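Local atomic coordinates of T-cell surface glycoprotein CD1A1 antigen (Gallus gallus, PDB entry 3JVG), a protein that probably presents lipid antigens to T cells at the cell surface, as other members of the CD1 family do. Residues 177-182 with 238-243; 182-187 with 203-208. One frame throughout, in Å; residues are numbered along the deposited sequence.

Contact 1: residues 177-182 with 238-243; sequences LERQVP and DLTYQL
The guanidinium of R179 turns its outer edge, NH1 and NH2 together, to the carbonyl oxygen of L239, which lies almost in the guanidinium plane, while the same cationic group makes a cation-pi interaction with the ring of Y207. The contact belongs to the junction of an MHC class I-like fold: 177-182 is the linker leading from the helix-covered platform into the immunoglobulin C1-set domain, and 238-243 is a loop of that domain running into strand 241-249. Arginine suits this place because it is long enough to cross the gap and carries two donors side by side, which here share one oxygen through bent bonds. Its CG is anti to the backbone N (chi1 158°) and the chain stays extended as far as NE, which carries the charge across to the loop. NH1 and NH2 each lie 3.0 Å from L239 O, making an end-on, two-nitrogen grip on one acceptor. NH1 is tilted 15° from the carbonyl plane, whereas NH2 approaches from above it, 59° out of plane. The leucine side chain crosses obliquely beside the guanidinium, with L239 CD2 3.7 Å from R179 NH1. The loop has its own brace: D238 OD1 accepts from T240 OG1 (2.7 Å) through its syn lone pair, and N236 also bonds to this hydroxyl. D238 OD2 pairs with a basic side chain of another protein chain. Being beta-branched, T240 also offers a methyl, and T240 CG2 packs 3.7 Å from R179 NH2 and 4.3 Å from V181 CB.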
loop_
_atom_site.group_PDB
_atom_site.type_symbol
_atom_site.label_atom_id
_atom_site.label_comp_id
_atom_site.label_asym_id
_atom_site.label_seq_id
_atom_site.Cartn_x
_atom_site.Cartn_y
_atom_site.Cartn_z
ATOM N N LEU A 177 8.378 -5.856 -13.594
ATOM C CA LEU A 177 6.982 -6.092 -13.822
ATOM C C LEU A 177 6.765 -7.575 -14.022
ATOM O O LEU A 177 5.743 -8.109 -13.605
ATOM C CB LEU A 177 6.514 -5.306 -15.051
ATOM C CG LEU A 177 5.694 -4.035 -14.962
ATOM C CD1 LEU A 177 5.787 -3.251 -13.661
ATOM C CD2 LEU A 177 5.956 -3.118 -16.165
ATOM N N GLU A 178 7.739 -8.258 -14.629
ATOM C CA GLU A 178 7.470 -9.648 -14.971
ATOM C C GLU A 178 8.077 -10.603 -13.967
ATOM O O GLU A 178 8.051 -11.814 -14.121
ATOM C CB GLU A 178 7.939 -9.951 -16.395
ATOM C CG GLU A 178 7.369 -8.957 -17.440
ATOM C CD GLU A 178 7.350 -9.521 -18.857
ATOM O OE1 GLU A 178 8.189 -10.407 -19.170
ATOM O OE2 GLU A 178 6.469 -9.082 -19.646
ATOM N N ARG A 179 8.644 -10.032 -12.924
ATOM C CA ARG A 179 9.245 -10.814 -11.879
ATOM C C ARG A 179 8.167 -11.727 -11.297
ATOM O O ARG A 179 7.017 -11.309 -11.064
ATOM C CB ARG A 179 9.843 -9.844 -10.850
ATOM C CG ARG A 179 10.047 -10.392 -9.457
ATOM C CD ARG A 179 10.857 -9.382 -8.624
ATOM N NE ARG A 179 10.969 -9.817 -7.242
ATOM C CZ ARG A 179 10.061 -9.543 -6.302
ATOM N NH1 ARG A 179 8.994 -8.803 -6.585
ATOM N NH2 ARG A 179 10.224 -9.979 -5.068
ATOM N N GLN A 180 8.487 -12.997 -11.152
ATOM C CA GLN A 180 7.632 -13.843 -10.349
ATOM C C GLN A 180 8.367 -14.623 -9.267
ATOM O O GLN A 180 9.516 -15.024 -9.438
ATOM C CB GLN A 180 6.809 -14.782 -11.204
ATOM C CG GLN A 180 7.601 -15.550 -12.168
ATOM C CD GLN A 180 6.740 -16.500 -12.959
ATOM O OE1 GLN A 180 5.734 -16.097 -13.559
ATOM N NE2 GLN A 180 7.115 -17.783 -12.937
ATOM N N VAL A 181 7.665 -14.857 -8.157
ATOM C CA VAL A 181 8.197 -15.649 -7.036
ATOM C C VAL A 181 7.118 -16.627 -6.614
ATOM O O VAL A 181 5.983 -16.226 -6.375
ATOM C CB VAL A 181 8.725 -14.757 -5.845
ATOM C CG1 VAL A 181 9.550 -15.589 -4.875
ATOM C CG2 VAL A 181 9.651 -13.679 -6.353
ATOM N N PRO A 182 7.443 -17.936 -6.592
ATOM C CA PRO A 182 6.418 -18.898 -6.215
ATOM C C PRO A 182 5.977 -18.884 -4.724
ATOM O O PRO A 182 6.802 -18.703 -3.811
ATOM C CB PRO A 182 7.021 -20.264 -6.575
ATOM C CG PRO A 182 8.335 -20.005 -7.233
ATOM C CD PRO A 182 8.710 -18.562 -7.005
ATOM N N ASP A 238 10.441 -7.883 1.189
ATOM C CA ASP A 238 11.181 -8.102 -0.064
ATOM C C ASP A 238 10.252 -8.069 -1.272
ATOM O O ASP A 238 10.483 -8.790 -2.245
ATOM C CB ASP A 238 11.979 -9.445 0.015
ATOM C CG ASP A 238 11.065 -10.645 0.102
ATOM O OD1 ASP A 238 9.834 -10.439 0.274
ATOM O OD2 ASP A 238 11.543 -11.795 -0.026
ATOM N N LEU A 239 9.177 -7.274 -1.210
ATOM C CA LEU A 239 8.156 -7.277 -2.263
ATOM C C LEU A 239 7.636 -8.681 -2.702
ATOM O O LEU A 239 7.649 -9.059 -3.904
ATOM C CB LEU A 239 8.616 -6.431 -3.471
ATOM C CG LEU A 239 7.485 -6.067 -4.480
ATOM C CD1 LEU A 239 6.327 -5.295 -3.850
ATOM C CD2 LEU A 239 8.065 -5.335 -5.676
ATOM N N THR A 240 7.178 -9.435 -1.703
ATOM C CA THR A 240 6.424 -10.650 -1.917
ATOM C C THR A 240 5.310 -10.458 -0.932
ATOM O O THR A 240 5.315 -9.449 -0.218
ATOM C CB THR A 240 7.226 -11.923 -1.590
ATOM O OG1 THR A 240 7.658 -11.934 -0.224
ATOM C CG2 THR A 240 8.437 -12.052 -2.514
ATOM N N TYR A 241 4.375 -11.402 -0.891
ATOM C CA TYR A 241 3.156 -11.272 -0.145
ATOM C C TYR A 241 2.871 -12.544 0.664
ATOM O O TYR A 241 3.474 -13.619 0.418
ATOM C CB TYR A 241 2.019 -10.983 -1.103
ATOM C CG TYR A 241 2.147 -9.608 -1.787
ATOM C CD1 TYR A 241 1.742 -8.449 -1.117
ATOM C CD2 TYR A 241 2.692 -9.484 -3.068
ATOM C CE1 TYR A 241 1.820 -7.178 -1.709
ATOM C CE2 TYR A 241 2.812 -8.206 -3.702
ATOM C CZ TYR A 241 2.391 -7.051 -2.997
ATOM O OH TYR A 241 2.474 -5.772 -3.543
ATOM N N GLN A 242 1.933 -12.401 1.626
ATOM C CA GLN A 242 1.554 -13.456 2.514
ATOM C C GLN A 242 0.092 -13.399 2.650
ATOM O O GLN A 242 -0.492 -12.303 2.637
ATOM C CB GLN A 242 2.079 -13.245 3.933
ATOM C CG GLN A 242 3.547 -13.203 4.095
ATOM C CD GLN A 242 3.994 -13.673 5.507
ATOM O OE1 GLN A 242 3.296 -14.437 6.211
ATOM N NE2 GLN A 242 5.152 -13.192 5.914
ATOM N N LEU A 243 -0.493 -14.578 2.852
ATOM C CA LEU A 243 -1.940 -14.723 3.034
ATOM C C LEU A 243 -2.168 -15.815 4.073
ATOM O O LEU A 243 -1.431 -16.795 4.070
ATOM C CB LEU A 243 -2.629 -15.203 1.733
ATOM C CG LEU A 243 -3.899 -14.482 1.252
ATOM C CD1 LEU A 243 -4.787 -15.326 0.330
ATOM C CD2 LEU A 243 -4.747 -13.884 2.369
#

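Contact 2: residues 182-187 with 203-208; sequences PPMAVV and VTSFYP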
loop_
_atom_site.group_PDB
_atom_site.type_symbol
_atom_site.label_atom_id
_atom_site.label_comp_id
_atom_site.label_asym_id
_atom_site.label_seq_id
_atom_site.Cartn_x
_atom_site.Cartn_y
_atom_site.Cartn_z
ATOM N N PRO A 182 7.443 -17.936 -6.592
ATOM C CA PRO A 182 6.418 -18.898 -6.215
ATOM C C PRO A 182 5.977 -18.884 -4.724
ATOM O O PRO A 182 6.802 -18.703 -3.811
ATOM C CB PRO A 182 7.021 -20.264 -6.575
ATOM C CG PRO A 182 8.335 -20.005 -7.233
ATOM C CD PRO A 182 8.710 -18.562 -7.005
ATOM N N PRO A 183 4.682 -19.134 -4.483
ATOM C CA PRO A 183 4.190 -19.271 -3.083
ATOM C C PRO A 183 4.775 -20.501 -2.367
ATOM O O PRO A 183 5.057 -21.537 -3.003
ATOM C CB PRO A 183 2.665 -19.456 -3.246
ATOM C CG PRO A 183 2.492 -20.024 -4.651
ATOM C CD PRO A 183 3.635 -19.399 -5.495
ATOM N N MET A 184 4.983 -20.358 -1.056
ATOM C CA MET A 184 5.203 -21.506 -0.191
ATOM C C MET A 184 4.027 -21.563 0.778
ATOM O O MET A 184 3.518 -20.523 1.237
ATOM C CB MET A 184 6.529 -21.370 0.531
ATOM C CG MET A 184 7.743 -21.369 -0.443
ATOM S SD MET A 184 9.432 -20.986 0.186
ATOM C CE MET A 184 9.203 -19.527 1.203
ATOM N N ALA A 185 3.566 -22.770 1.065
ATOM C CA ALA A 185 2.363 -22.947 1.893
ATOM C C ALA A 185 2.533 -24.022 2.955
ATOM O O ALA A 185 3.069 -25.068 2.663
ATOM C CB ALA A 185 1.196 -23.280 1.009
ATOM N N VAL A 186 2.101 -23.738 4.183
ATOM C CA VAL A 186 1.942 -24.749 5.223
ATOM C C VAL A 186 0.478 -24.784 5.741
ATOM O O VAL A 186 -0.244 -23.755 5.706
ATOM C CB VAL A 186 2.895 -24.553 6.434
ATOM C CG1 VAL A 186 4.342 -24.750 6.027
ATOM C CG2 VAL A 186 2.681 -23.178 7.079
ATOM N N VAL A 187 0.058 -25.969 6.200
ATOM C CA VAL A 187 -1.243 -26.160 6.843
ATOM C C VAL A 187 -1.047 -26.741 8.243
ATOM O O VAL A 187 -0.258 -27.647 8.434
ATOM C CB VAL A 187 -2.142 -27.078 6.003
ATOM C CG1 VAL A 187 -3.386 -27.528 6.788
ATOM C CG2 VAL A 187 -2.573 -26.362 4.747
ATOM N N VAL A 203 0.313 -18.964 3.498
ATOM C CA VAL A 203 1.009 -18.929 2.255
ATOM C C VAL A 203 1.899 -17.695 2.328
ATOM O O VAL A 203 1.444 -16.591 2.702
ATOM C CB VAL A 203 -0.009 -18.768 1.081
ATOM C CG1 VAL A 203 0.694 -18.977 -0.214
ATOM C CG2 VAL A 203 -1.183 -19.816 1.231
ATOM N N THR A 204 3.158 -17.862 1.943
ATOM C CA THR A 204 4.051 -16.701 1.844
ATOM C C THR A 204 4.961 -16.756 0.607
ATOM O O THR A 204 4.934 -17.736 -0.201
ATOM C CB THR A 204 4.863 -16.564 3.182
ATOM O OG1 THR A 204 5.511 -15.260 3.281
ATOM C CG2 THR A 204 5.826 -17.753 3.351
ATOM N N SER A 205 5.743 -15.686 0.446
ATOM C CA SER A 205 6.746 -15.597 -0.594
ATOM C C SER A 205 6.220 -15.363 -2.016
ATOM O O SER A 205 7.003 -15.434 -2.930
ATOM C CB SER A 205 7.625 -16.848 -0.619
ATOM O OG SER A 205 8.273 -16.971 0.630
ATOM N N PHE A 206 4.946 -15.055 -2.230
ATOM C CA PHE A 206 4.506 -15.027 -3.610
ATOM C C PHE A 206 4.581 -13.627 -4.168
ATOM O O PHE A 206 4.396 -12.631 -3.455
ATOM C CB PHE A 206 3.125 -15.682 -3.818
ATOM C CG PHE A 206 2.040 -15.103 -2.962
ATOM C CD1 PHE A 206 1.840 -15.549 -1.655
ATOM C CD2 PHE A 206 1.227 -14.096 -3.446
ATOM C CE1 PHE A 206 0.869 -14.976 -0.873
ATOM C CE2 PHE A 206 0.195 -13.550 -2.679
ATOM C CZ PHE A 206 0.032 -13.978 -1.395
ATOM N N TYR A 207 4.881 -13.563 -5.447
ATOM C CA TYR A 207 4.790 -12.337 -6.225
ATOM C C TYR A 207 4.513 -12.791 -7.648
ATOM O O TYR A 207 5.137 -13.760 -8.118
ATOM C CB TYR A 207 6.107 -11.528 -6.177
ATOM C CG TYR A 207 5.943 -10.178 -6.869
ATOM C CD1 TYR A 207 5.476 -9.062 -6.154
ATOM C CD2 TYR A 207 6.180 -10.037 -8.240
ATOM C CE1 TYR A 207 5.316 -7.861 -6.762
ATOM C CE2 TYR A 207 6.008 -8.811 -8.877
ATOM C CZ TYR A 207 5.585 -7.730 -8.122
ATOM O OH TYR A 207 5.415 -6.522 -8.680
ATOM N N PRO A 208 3.583 -12.107 -8.346
ATOM C CA PRO A 208 2.776 -10.917 -7.977
ATOM C C PRO A 208 1.610 -11.215 -7.012
ATOM O O PRO A 208 1.322 -12.365 -6.711
ATOM C CB PRO A 208 2.220 -10.445 -9.340
ATOM C CG PRO A 208 2.135 -11.722 -10.164
ATOM C CD PRO A 208 3.292 -12.574 -9.722
#
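In the first hairpin of the immunoglobulin C1-set domain, strand 184-191 runs antiparallel to strand 197-206. M184 and T204 are a hydrogen-bonded pair: M184 N reaches T204 O at 2.8 Å and T204 N reaches M184 O at 2.8 Å. A185 and V203 form the next, non-hydrogen-bonded pair. Toward its other neighbour, strand 197-206 carries a G1 beta bulge, S205 and F206 together facing Y241; S205 turns the chain there with a positive phi of 74°. P183 has no N-H to give, but M184 supplies the bond to T204 O, so proline fits here; its CB sits 3.6 Å from V203 CG1 and 3.8 Å from F206 CB. V203, with CG1 anti to the backbone N (chi1 -170°), lays that methyl against the proline, and A185 CB lies 4.2 Å from V203 CG2. P183, A185 and V203 pack against V261 of the facing sheet. M184 and T204 share the other face: M184 packs on an aromatic side chain of another protein chain, and T204 OG1 bonds to N236 and to that chain's backbone. At the bulge, S205 OG bonds to a basic side chain there. The interchain surface is thus mixed, T204 and S205 hydrogen-bonding while M184 and V186 make apolar contacts.

Overall arrangement
Contact 1 and contact 2 are centred about 9 Å apart at the end of the immunoglobulin domain nearest the platform, and they share P182, where the linker becomes the lead-in to strand 184-191. Along the chain the order is 177-182, then 182-187, 203-208 and finally 238-243, so the hairpin of contact 2 falls between the two halves of contact 1. Strand 197-206 lies between strands 184-191 and 241-249 in one sheet. V181 N probably bonds to Y207 O, and L243 N to V203 O, both at 2.8 Å. Linker, hairpin and loop are thereby tied into one unit joining the platform to the domain and meeting the partner chain.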